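Local coordinates for beta-N-acetylglucosaminidase-like protein Glycoside hydrolase family 20 (Flavobacterium johnsoniae, PDB 6YHH) that probably hydrolyses terminal N-acetylhexosamine residues from chitin-derived oligosaccharides, as a family 20 beta-N-acetylglucosaminidase of bacterial chitin breakdown, at residues L151-H156 against F178-V183. Numbering follows the deposited sequence.
Sequences LDASRH and FHWHLV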
ATOM      1  N   LEU A 151     -18.176   2.400  -1.386  1.00  7.40           N
ATOM      2  CA  LEU A 151     -17.024   3.006  -0.632  1.00  7.67           C
ATOM      3  C   LEU A 151     -17.344   4.438  -0.220  1.00  7.59           C
ATOM      4  O   LEU A 151     -17.725   5.264  -1.079  1.00  7.45           O
ATOM      5  CB  LEU A 151     -15.770   3.017  -1.488  1.00  7.79           C
ATOM      6  CG  LEU A 151     -14.454   3.583  -0.891  1.00  8.71           C
ATOM      7  CD1 LEU A 151     -13.208   2.882  -1.503  1.00  9.18           C
ATOM      8  CD2 LEU A 151     -14.348   5.073  -1.091  1.00  9.33           C
ATOM      9  N   ASP A 152     -17.344   4.683   1.078  1.00  7.22           N
ATOM     10  CA  ASP A 152     -17.550   6.059   1.672  1.00  6.95           C
ATOM     11  C   ASP A 152     -16.238   6.788   1.634  1.00  7.09           C
ATOM     12  O   ASP A 152     -15.272   6.452   2.371  1.00  7.71           O
ATOM     13  CB  ASP A 152     -18.074   5.873   3.078  1.00  6.70           C
ATOM     14  CG  ASP A 152     -18.227   7.126   3.880  1.00  6.89           C
ATOM     15  OD1 ASP A 152     -17.923   8.273   3.407  1.00  6.95           O
ATOM     16  OD2 ASP A 152     -18.619   6.969   5.071  1.00  6.82           O
ATOM     17  N   ALA A 153     -16.129   7.751   0.714  1.00  7.48           N
ATOM     18  CA  ALA A 153     -14.906   8.533   0.624  1.00  8.74           C
ATOM     19  C   ALA A 153     -14.989   9.856   1.427  1.00  8.39           C
ATOM     20  O   ALA A 153     -14.035  10.638   1.468  1.00  7.65           O
ATOM     21  CB  ALA A 153     -14.608   8.839  -0.838  1.00  9.36           C
ATOM     22  N   SER A 154     -16.120  10.091   2.103  1.00  7.28           N
ATOM     23  CA  SER A 154     -16.312  11.335   2.836  1.00  7.60           C
ATOM     24  C   SER A 154     -15.789  11.253   4.309  1.00  7.73           C
ATOM     25  O   SER A 154     -15.078  12.139   4.768  1.00  7.38           O
ATOM     26  CB  SER A 154     -17.810  11.738   2.834  1.00  8.10           C
ATOM     27  OG  SER A 154     -18.042  12.877   3.638  1.00  9.30           O
ATOM     28  N   ARG A 155     -16.232  10.235   5.045  1.00  7.01           N
ATOM     29  CA  ARG A 155     -15.905  10.195   6.459  1.00  7.35           C
ATOM     30  C   ARG A 155     -14.366  10.121   6.650  1.00  7.36           C
ATOM     31  O   ARG A 155     -13.768  10.948   7.292  1.00  7.77           O
ATOM     32  CB  ARG A 155     -16.616   9.032   7.136  1.00  7.17           C
ATOM     33  CG  ARG A 155     -18.078   9.333   7.491  1.00  7.08           C
ATOM     34  CD  ARG A 155     -18.906   9.916   6.380  1.00  7.38           C
ATOM     35  NE  ARG A 155     -20.313  10.132   6.806  1.00  7.36           N
ATOM     36  CZ  ARG A 155     -21.219   9.180   6.914  1.00  7.29           C
ATOM     37  NH1 ARG A 155     -20.960   7.916   6.547  1.00  7.94           N
ATOM     38  NH2 ARG A 155     -22.373   9.430   7.474  1.00  7.44           N
ATOM     39  N   HIS A 156     -13.744   9.145   6.040  1.00  7.05           N
ATOM     40  CA  HIS A 156     -12.317   9.092   5.784  1.00  7.30           C
ATOM     41  C   HIS A 156     -12.076   8.956   4.300  1.00  7.57           C
ATOM     42  O   HIS A 156     -12.518   8.029   3.672  1.00  7.29           O
ATOM     43  CB  HIS A 156     -11.582   7.910   6.450  1.00  7.66           C
ATOM     44  CG  HIS A 156     -11.324   8.102   7.916  1.00  7.99           C
ATOM     45  ND1 HIS A 156     -12.279   7.841   8.870  1.00  8.39           N
ATOM     46  CD2 HIS A 156     -10.250   8.588   8.583  1.00  9.33           C
ATOM     47  CE1 HIS A 156     -11.786   8.113  10.070  1.00  8.46           C
ATOM     48  NE2 HIS A 156     -10.564   8.559   9.928  1.00  8.46           N
ATOM     49  N   PHE A 178     -19.471  -0.680  -8.329  1.00  9.50           N
ATOM     50  CA  PHE A 178     -18.737   0.113  -7.313  1.00  8.87           C
ATOM     51  C   PHE A 178     -19.504   1.391  -7.117  1.00  8.96           C
ATOM     52  O   PHE A 178     -19.627   2.204  -8.020  1.00  9.32           O
ATOM     53  CB  PHE A 178     -17.365   0.380  -7.805  1.00  8.89           C
ATOM     54  CG  PHE A 178     -16.525   1.275  -6.903  1.00  8.64           C
ATOM     55  CD1 PHE A 178     -15.987   0.784  -5.715  1.00 10.08           C
ATOM     56  CD2 PHE A 178     -16.306   2.591  -7.206  1.00  8.99           C
ATOM     57  CE1 PHE A 178     -15.233   1.578  -4.892  1.00  9.50           C
ATOM     58  CE2 PHE A 178     -15.509   3.363  -6.339  1.00  9.25           C
ATOM     59  CZ  PHE A 178     -14.976   2.839  -5.231  1.00  9.37           C
ATOM     60  N   HIS A 179     -20.122   1.516  -5.962  1.00  8.70           N
ATOM     61  CA  HIS A 179     -20.923   2.680  -5.623  1.00  8.12           C
ATOM     62  C   HIS A 179     -20.018   3.614  -4.782  1.00  8.48           C
ATOM     63  O   HIS A 179     -19.500   3.284  -3.733  1.00  8.03           O
ATOM     64  CB  HIS A 179     -22.195   2.212  -4.931  1.00  8.75           C
ATOM     65  CG  HIS A 179     -22.997   3.240  -4.202  1.00  8.55           C
ATOM     66  ND1 HIS A 179     -24.017   2.849  -3.359  1.00  9.01           N
ATOM     67  CD2 HIS A 179     -22.961   4.609  -4.143  1.00  7.89           C
ATOM     68  CE1 HIS A 179     -24.538   3.909  -2.777  1.00  9.36           C
ATOM     69  NE2 HIS A 179     -23.930   4.985  -3.240  1.00  8.72           N
ATOM     70  N   TRP A 180     -19.872   4.834  -5.283  1.00  7.63           N
ATOM     71  CA  TRP A 180     -18.861   5.772  -4.721  1.00  8.50           C
ATOM     72  C   TRP A 180     -19.611   6.902  -3.988  1.00  8.50           C
ATOM     73  O   TRP A 180     -20.263   7.775  -4.599  1.00  8.89           O
ATOM     74  CB  TRP A 180     -18.000   6.299  -5.870  1.00  8.98           C
ATOM     75  CG  TRP A 180     -16.575   6.714  -5.568  1.00  8.78           C
ATOM     76  CD1 TRP A 180     -15.896   6.737  -4.379  1.00  7.82           C
ATOM     77  CD2 TRP A 180     -15.624   7.120  -6.578  1.00  8.13           C
ATOM     78  NE1 TRP A 180     -14.586   7.095  -4.572  1.00  7.65           N
ATOM     79  CE2 TRP A 180     -14.382   7.333  -5.925  1.00  7.63           C
ATOM     80  CE3 TRP A 180     -15.708   7.274  -7.950  1.00  9.44           C
ATOM     81  CZ2 TRP A 180     -13.246   7.709  -6.620  1.00  8.07           C
ATOM     82  CZ3 TRP A 180     -14.585   7.698  -8.642  1.00  9.08           C
ATOM     83  CH2 TRP A 180     -13.370   7.889  -7.960  1.00  8.60           C
ATOM     84  N   HIS A 181     -19.556   6.853  -2.665  1.00  8.16           N
ATOM     85  CA  HIS A 181     -20.253   7.811  -1.796  1.00  8.65           C
ATOM     86  C   HIS A 181     -19.304   8.966  -1.577  1.00  8.45           C
ATOM     87  O   HIS A 181     -18.391   8.873  -0.731  1.00  8.48           O
ATOM     88  CB  HIS A 181     -20.710   7.081  -0.494  1.00  7.91           C
ATOM     89  CG  HIS A 181     -21.511   7.933   0.461  1.00  8.13           C
ATOM     90  ND1 HIS A 181     -22.883   7.974   0.414  1.00  8.68           N
ATOM     91  CD2 HIS A 181     -21.158   8.802   1.452  1.00  8.24           C
ATOM     92  CE1 HIS A 181     -23.328   8.835   1.300  1.00  8.78           C
ATOM     93  NE2 HIS A 181     -22.310   9.314   1.977  1.00  8.65           N
ATOM     94  N   LEU A 182     -19.474  10.002  -2.425  1.00  8.75           N
ATOM     95  CA  LEU A 182     -18.484  10.997  -2.683  1.00  9.18           C
ATOM     96  C   LEU A 182     -18.666  12.325  -1.923  1.00  8.98           C
ATOM     97  O   LEU A 182     -17.804  13.207  -1.995  1.00  9.25           O
ATOM     98  CB  LEU A 182     -18.435  11.284  -4.191  1.00  9.87           C
ATOM     99  CG  LEU A 182     -17.805  10.229  -5.071  1.00  8.71           C
ATOM    100  CD1 LEU A 182     -18.287  10.366  -6.501  1.00  9.37           C
ATOM    101  CD2 LEU A 182     -16.337  10.461  -4.969  1.00  9.26           C
ATOM    102  N   VAL A 183     -19.709  12.373  -1.096  1.00  9.12           N
ATOM    103  CA  VAL A 183     -20.073  13.524  -0.325  1.00 10.50           C
ATOM    104  C   VAL A 183     -20.857  13.101   0.910  1.00 10.33           C
ATOM    105  O   VAL A 183     -21.698  12.188   0.828  1.00 11.18           O
ATOM    106  CB  VAL A 183     -20.996  14.496  -1.141  1.00 11.50           C
ATOM    107  CG1 VAL A 183     -21.187  15.751  -0.291  1.00 13.09           C
ATOM    108  CG2 VAL A 183     -20.408  14.750  -2.568  1.00 13.82           C
TER
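L151 and D152 pair with W180 and H181 as neighbouring parallel strands of the TIM-barrel catalytic domain, joined by helix 160-172 in a right-handed beta-alpha-beta crossover. Three backbone bonds hold the pairing: L151 N to H179 O at 2.8 Å, then H181 N to L151 O and A153 N to H181 O.

L151 is the side chain to follow on the helix-facing side of the sheet. Its CB sits 3.7 Å from CE1 of F178, and CG stands anti to the backbone N (chi1 -179°), beside the carbonyl carbon. Beyond it the methyls diverge: CD1 stays by CZ of F178, while CD2 turns to W180, 4.0 Å from CD1 of the indole. One indole face takes F178 CE2 and the opposite one L182 CD2; A153 CB approaches NE1. Outside the pair, helix 160-172 packs on F178 and helix 210-222 on W180.

D152 and H181 point together to the other side, into the barrel, where the side chain of H181 is about 8 Å from that of E317, the predicted proton donor. H181 is held at both ring nitrogens, ND1 by E230 and NE2 by D184. Its CD2 passes D152 OD1 at 3.8 Å, carboxylate and imidazole planes 76° apart. That same oxygen accepts from S154 N, closing an Asx turn, and from R155 N, which extends it to an Asx motif; both donors come from one face of its plane. R155 also hydrogen-bonds a bound Tris molecule, probably from the crystallisation liquor, through NH2; its NH1 forms a 2.9 Å salt bridge to D152 OD2, which it meets from above the carboxylate plane.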